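Local coordinates for ATP-dependent Clp protease proteolytic subunit (Listeria monocytogenes, PDB 4JCR), which probably degrades misfolded proteins to small peptides in an ATP-dependent process, as a serine-protease subunit of a chamber of two stacked heptameric rings, at residues I115-G120 / K160-D165; K17-R22 / L43-I48. The protein carries 1 engineered substitution. All coordinates share one frame; numbering follows the deposited sequence.

In the fold
Contacts 1 and 2 illustrate how one fold puts similar loop-and-helix-end meetings to different uses. They lie on opposite sides of the chain's centre, with nearest atoms about 24 Å apart, and no secondary-structure element is common to both. Each is partly buried, and each borders a neighbouring subunit. Contact 1 joins the loop after strand 111-115 to the end of helix 155-161 and holds His-116, a predicted active-site residue; its chemistry is mostly polar, with several weak hydrogen bonds and a bridging water. Contact 2, away from the annotated sites, joins helix 16-20 and its exit to helix 32-48, where apolar packing lies beside one carbonyl oxygen gripped twice by Arg-22.

Contact 1 of 2, residues I115-G120 / K160-D165; sequences IHQPAG and KDTDRD. Engineered in segment 160-165: Asp-165 (natural residue Asn).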
# COMPACT_ATOMS: atom_id res chain seq x y z
N ILE A 115 27.21 -15.41 -21.32
CA ILE A 115 27.49 -16.42 -20.31
C ILE A 115 27.96 -15.72 -19.04
O ILE A 115 28.62 -14.68 -19.11
CB ILE A 115 28.52 -17.47 -20.80
CG1 ILE A 115 29.80 -16.80 -21.32
CG2 ILE A 115 27.90 -18.35 -21.87
CD1 ILE A 115 30.93 -17.75 -21.64
N HIS A 116 27.58 -16.26 -17.89
CA HIS A 116 28.00 -15.71 -16.61
C HIS A 116 27.82 -16.71 -15.51
O HIS A 116 27.23 -17.78 -15.73
CB HIS A 116 27.27 -14.39 -16.31
CG HIS A 116 25.86 -14.56 -15.77
ND1 HIS A 116 25.28 -13.64 -14.97
CD2 HIS A 116 24.93 -15.59 -15.93
CE1 HIS A 116 24.04 -14.05 -14.64
NE2 HIS A 116 23.82 -15.24 -15.22
N GLN A 117 28.34 -16.40 -14.32
CA GLN A 117 28.13 -17.25 -13.15
C GLN A 117 26.87 -16.78 -12.40
O GLN A 117 26.87 -15.71 -11.79
CB GLN A 117 29.36 -17.24 -12.25
CG GLN A 117 30.53 -18.06 -12.81
CD GLN A 117 31.79 -17.96 -11.97
OE1 GLN A 117 31.75 -18.12 -10.75
NE2 GLN A 117 32.92 -17.71 -12.63
N PRO A 118 25.80 -17.59 -12.46
CA PRO A 118 24.49 -17.21 -11.92
C PRO A 118 24.44 -17.16 -10.40
O PRO A 118 25.25 -17.79 -9.72
CB PRO A 118 23.55 -18.31 -12.44
CG PRO A 118 24.32 -19.03 -13.50
CD PRO A 118 25.75 -18.92 -13.08
N ALA A 119 23.48 -16.39 -9.87
CA ALA A 119 23.21 -16.35 -8.44
C ALA A 119 22.33 -17.52 -8.03
O ALA A 119 21.73 -18.19 -8.89
CB ALA A 119 22.56 -15.02 -8.07
N GLY A 120 22.24 -17.78 -6.72
CA GLY A 120 21.46 -18.90 -6.21
C GLY A 120 20.47 -18.50 -5.12
O GLY A 120 20.87 -17.96 -4.09
N LYS A 160 37.19 -18.63 -16.42
CA LYS A 160 37.79 -17.29 -16.44
C LYS A 160 36.85 -16.25 -17.06
O LYS A 160 36.70 -15.15 -16.52
CB LYS A 160 39.12 -17.32 -17.20
CG LYS A 160 39.88 -16.00 -17.21
CD LYS A 160 40.96 -15.99 -18.28
CE LYS A 160 41.55 -14.61 -18.46
NZ LYS A 160 42.40 -14.52 -19.68
N ASP A 161 36.23 -16.60 -18.19
CA ASP A 161 35.36 -15.68 -18.93
C ASP A 161 34.02 -15.40 -18.24
O ASP A 161 33.44 -14.32 -18.41
CB ASP A 161 35.12 -16.18 -20.35
CG ASP A 161 36.30 -15.92 -21.28
OD1 ASP A 161 36.98 -14.88 -21.12
OD2 ASP A 161 36.55 -16.75 -22.18
N THR A 162 33.52 -16.36 -17.46
CA THR A 162 32.23 -16.22 -16.77
C THR A 162 32.33 -15.50 -15.43
O THR A 162 31.34 -15.44 -14.68
CB THR A 162 31.54 -17.58 -16.56
OG1 THR A 162 32.43 -18.47 -15.88
CG2 THR A 162 31.11 -18.20 -17.88
N ASP A 163 33.50 -14.94 -15.12
CA ASP A 163 33.71 -14.21 -13.87
C ASP A 163 32.74 -13.03 -13.73
O ASP A 163 32.21 -12.78 -12.64
CB ASP A 163 35.16 -13.72 -13.76
CG ASP A 163 35.49 -13.21 -12.37
OD1 ASP A 163 35.35 -13.98 -11.40
OD2 ASP A 163 35.91 -12.04 -12.25
N ARG A 164 32.51 -12.32 -14.83
CA ARG A 164 31.49 -11.28 -14.89
C ARG A 164 30.60 -11.46 -16.12
O ARG A 164 30.75 -12.44 -16.86
CB ARG A 164 32.13 -9.88 -14.87
CG ARG A 164 32.51 -9.41 -13.47
CD ARG A 164 32.86 -7.94 -13.44
NE ARG A 164 33.02 -7.45 -12.07
CZ ARG A 164 34.18 -7.44 -11.41
NH1 ARG A 164 35.29 -7.87 -11.98
NH2 ARG A 164 34.21 -6.98 -10.16
N ASP A 165 29.67 -10.53 -16.32
CA ASP A 165 28.76 -10.58 -17.46
C ASP A 165 29.51 -10.49 -18.79
O ASP A 165 29.99 -9.43 -19.19
CB ASP A 165 27.67 -9.50 -17.36
CG ASP A 165 26.56 -9.88 -16.38
OD1 ASP A 165 25.59 -9.09 -16.26
OD2 ASP A 165 26.63 -10.96 -15.74
O HOH W 1 29.23 -13.63 -13.73
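His-116 and Asp-165 meet in an arrangement consistent with a Ser-His-Asp catalytic triad, as in other ClpP peptidases; Asp-165 is engineered and replaces a natural asparagine. The link is a weak hydrogen bond, ND1 of His-116 donating to OD2 of Asp-165 over 3.1 Å with an angle of 135° at the hydrogen. OD2 reaches the ring at its edge, near the plane, although the carboxylate as a whole is turned 56° against the ring. Through its other ring nitrogen, His-116 is hydrogen-bonded to Ser-91, the predicted nucleophile.

Backbone groups join the segments next to this pair. The amide N of Gln-117 makes a weak bond of 3.2 Å to Thr-162 O, and a water bridges the same two atoms, accepting from the amide and donating to the carbonyl.

Apolar packing is led by Ile-115 and Thr-162, whose side chains cross at about a right angle, CD1 of Ile-115 lying 3.8 Å from CG2 of Thr-162. With that methyl turned to the isoleucine, OG1 of Thr-162 sits between its own backbone N and carbonyl carbon (chi1 54°), bonds to Ile-158 O, and weakly accepts NE2 of Gln-117 at 3.4 Å.

Contact 2 of 2, residues K17-R22 / L43-I48; sequences KLIDTR and LLLESI
Arg-22 and Leu-45 mark the closest backbone approach, their CA atoms 6.7 Å apart, where the chain leaving helix 16-20 passes the last turns of helix 32-48. Arg-22 is the first residue to abandon helical geometry, with a positive phi of 48°, and its long side chain makes the polar half of the contact.

That chain bends at chi3 (68°), which brings the guanidinium end-on to a single acceptor: NH1 of Arg-22 lies 3.0 Å and NH2 2.8 Å from O of Leu-45. The oxygen lies close to the guanidinium plane, between the two terminal nitrogens, and both bonds are bent because the two N-H groups converge on one atom. Seen from the carbonyl the fork is lopsided, for NH2 is only modestly tilted from the carbonyl plane whereas NH1 stands well above it. NH1 also reaches Asp-51 O, so the arginine links the helix to the turn beyond it; its positive charge near the helix's carbonyl end is probably favourable. CB of Leu-45 lies over one guanidinium face, and the aliphatic stem joins in where CG of Arg-22 meets CD2 of Leu-45 at 3.9 Å.

The apolar half centres on Ile-19. Its CG2 methyl touches Ile-48 CD1 at 3.7 Å, Leu-44 CD2 at 3.9 Å and Leu-45 CD2 at 4.0 Å, while the last of these methyls also comes within 3.5 Å of Ile-19 O. Beyond them, Leu-14 and Lys-17 of a neighbouring subunit pack on Leu-44 and Ile-48 respectively.

Arg-22 and Leu-45 both rest against Ile-53, and Arg-22 shares a backbone hydrogen bond with Thr-54. The contact brings the lead-in to strand 23-27 against the C-terminal end of helix 32-48, next to where strand 53-59 begins, in a beta-alpha-beta crossover between these adjacent parallel strands of the ClpP/crotonase fold.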
# COMPACT_ATOMS: atom_id res chain seq x y z
N LYS A 17 -1.94 -27.11 -37.83
CA LYS A 17 -0.97 -26.71 -38.84
C LYS A 17 0.34 -26.25 -38.18
O LYS A 17 1.42 -26.43 -38.74
CB LYS A 17 -1.55 -25.60 -39.72
CG LYS A 17 -0.82 -25.37 -41.04
CD LYS A 17 -1.42 -26.19 -42.18
CE LYS A 17 -0.72 -25.88 -43.49
NZ LYS A 17 -1.41 -26.49 -44.66
N LEU A 18 0.22 -25.66 -36.99
CA LEU A 18 1.38 -25.17 -36.24
C LEU A 18 2.23 -26.31 -35.67
O LEU A 18 3.45 -26.20 -35.58
CB LEU A 18 0.93 -24.22 -35.12
CG LEU A 18 1.99 -23.31 -34.47
CD1 LEU A 18 2.38 -22.17 -35.40
CD2 LEU A 18 1.47 -22.77 -33.15
N ILE A 19 1.57 -27.41 -35.29
CA ILE A 19 2.24 -28.62 -34.81
C ILE A 19 3.02 -29.29 -35.95
O ILE A 19 4.09 -29.86 -35.73
CB ILE A 19 1.24 -29.60 -34.16
CG1 ILE A 19 0.81 -29.09 -32.78
CG2 ILE A 19 1.84 -30.99 -34.02
CD1 ILE A 19 -0.54 -29.61 -32.32
N ASP A 20 2.47 -29.21 -37.16
CA ASP A 20 3.10 -29.76 -38.36
C ASP A 20 4.45 -29.11 -38.68
O ASP A 20 5.33 -29.75 -39.26
CB ASP A 20 2.17 -29.65 -39.57
CG ASP A 20 0.94 -30.55 -39.45
OD1 ASP A 20 1.05 -31.66 -38.88
OD2 ASP A 20 -0.14 -30.15 -39.95
N THR A 21 4.61 -27.84 -38.29
CA THR A 21 5.86 -27.11 -38.49
C THR A 21 6.98 -27.61 -37.56
O THR A 21 8.15 -27.32 -37.79
CB THR A 21 5.69 -25.59 -38.30
OG1 THR A 21 5.42 -25.29 -36.92
CG2 THR A 21 4.57 -25.05 -39.17
N ARG A 22 6.59 -28.35 -36.52
CA ARG A 22 7.52 -28.89 -35.51
C ARG A 22 8.48 -27.82 -34.99
O ARG A 22 9.71 -27.98 -35.03
CB ARG A 22 8.26 -30.13 -36.04
CG ARG A 22 7.32 -31.27 -36.39
CD ARG A 22 8.05 -32.49 -36.94
NE ARG A 22 8.89 -33.16 -35.94
CZ ARG A 22 8.44 -34.00 -35.01
NH1 ARG A 22 9.30 -34.55 -34.16
NH2 ARG A 22 7.15 -34.28 -34.91
N LEU A 43 7.38 -33.58 -25.87
CA LEU A 43 6.82 -34.92 -25.74
C LEU A 43 5.73 -35.20 -26.78
O LEU A 43 5.63 -36.31 -27.30
CB LEU A 43 6.30 -35.18 -24.32
CG LEU A 43 7.33 -35.33 -23.20
CD1 LEU A 43 6.65 -35.28 -21.84
CD2 LEU A 43 8.16 -36.60 -23.34
N LEU A 44 4.92 -34.18 -27.08
CA LEU A 44 3.90 -34.29 -28.11
C LEU A 44 4.52 -34.51 -29.49
O LEU A 44 4.12 -35.41 -30.23
CB LEU A 44 2.99 -33.05 -28.11
CG LEU A 44 1.87 -32.91 -29.15
CD1 LEU A 44 0.64 -32.27 -28.53
CD2 LEU A 44 2.34 -32.10 -30.36
N LEU A 45 5.51 -33.68 -29.83
CA LEU A 45 6.18 -33.75 -31.13
C LEU A 45 6.96 -35.05 -31.30
O LEU A 45 7.11 -35.55 -32.42
CB LEU A 45 7.09 -32.54 -31.34
CG LEU A 45 6.43 -31.18 -31.56
CD1 LEU A 45 7.45 -30.06 -31.46
CD2 LEU A 45 5.69 -31.11 -32.89
N GLU A 46 7.46 -35.59 -30.18
CA GLU A 46 8.16 -36.87 -30.18
C GLU A 46 7.21 -38.04 -30.43
O GLU A 46 7.56 -38.99 -31.14
CB GLU A 46 8.92 -37.07 -28.86
CG GLU A 46 9.68 -38.39 -28.79
CD GLU A 46 10.22 -38.70 -27.41
OE1 GLU A 46 9.54 -38.38 -26.41
OE2 GLU A 46 11.32 -39.28 -27.33
N SER A 47 6.01 -37.96 -29.85
CA SER A 47 5.02 -39.03 -29.99
C SER A 47 4.43 -39.11 -31.40
O SER A 47 3.91 -40.16 -31.79
CB SER A 47 3.89 -38.86 -28.96
OG SER A 47 3.08 -37.73 -29.26
N ILE A 48 4.53 -38.02 -32.16
CA ILE A 48 4.05 -37.97 -33.54
C ILE A 48 5.06 -38.60 -34.51
O ILE A 48 4.70 -39.50 -35.27
CB ILE A 48 3.68 -36.53 -33.97
CG1 ILE A 48 2.45 -36.05 -33.18
CG2 ILE A 48 3.42 -36.45 -35.47
CD1 ILE A 48 2.17 -34.57 -33.29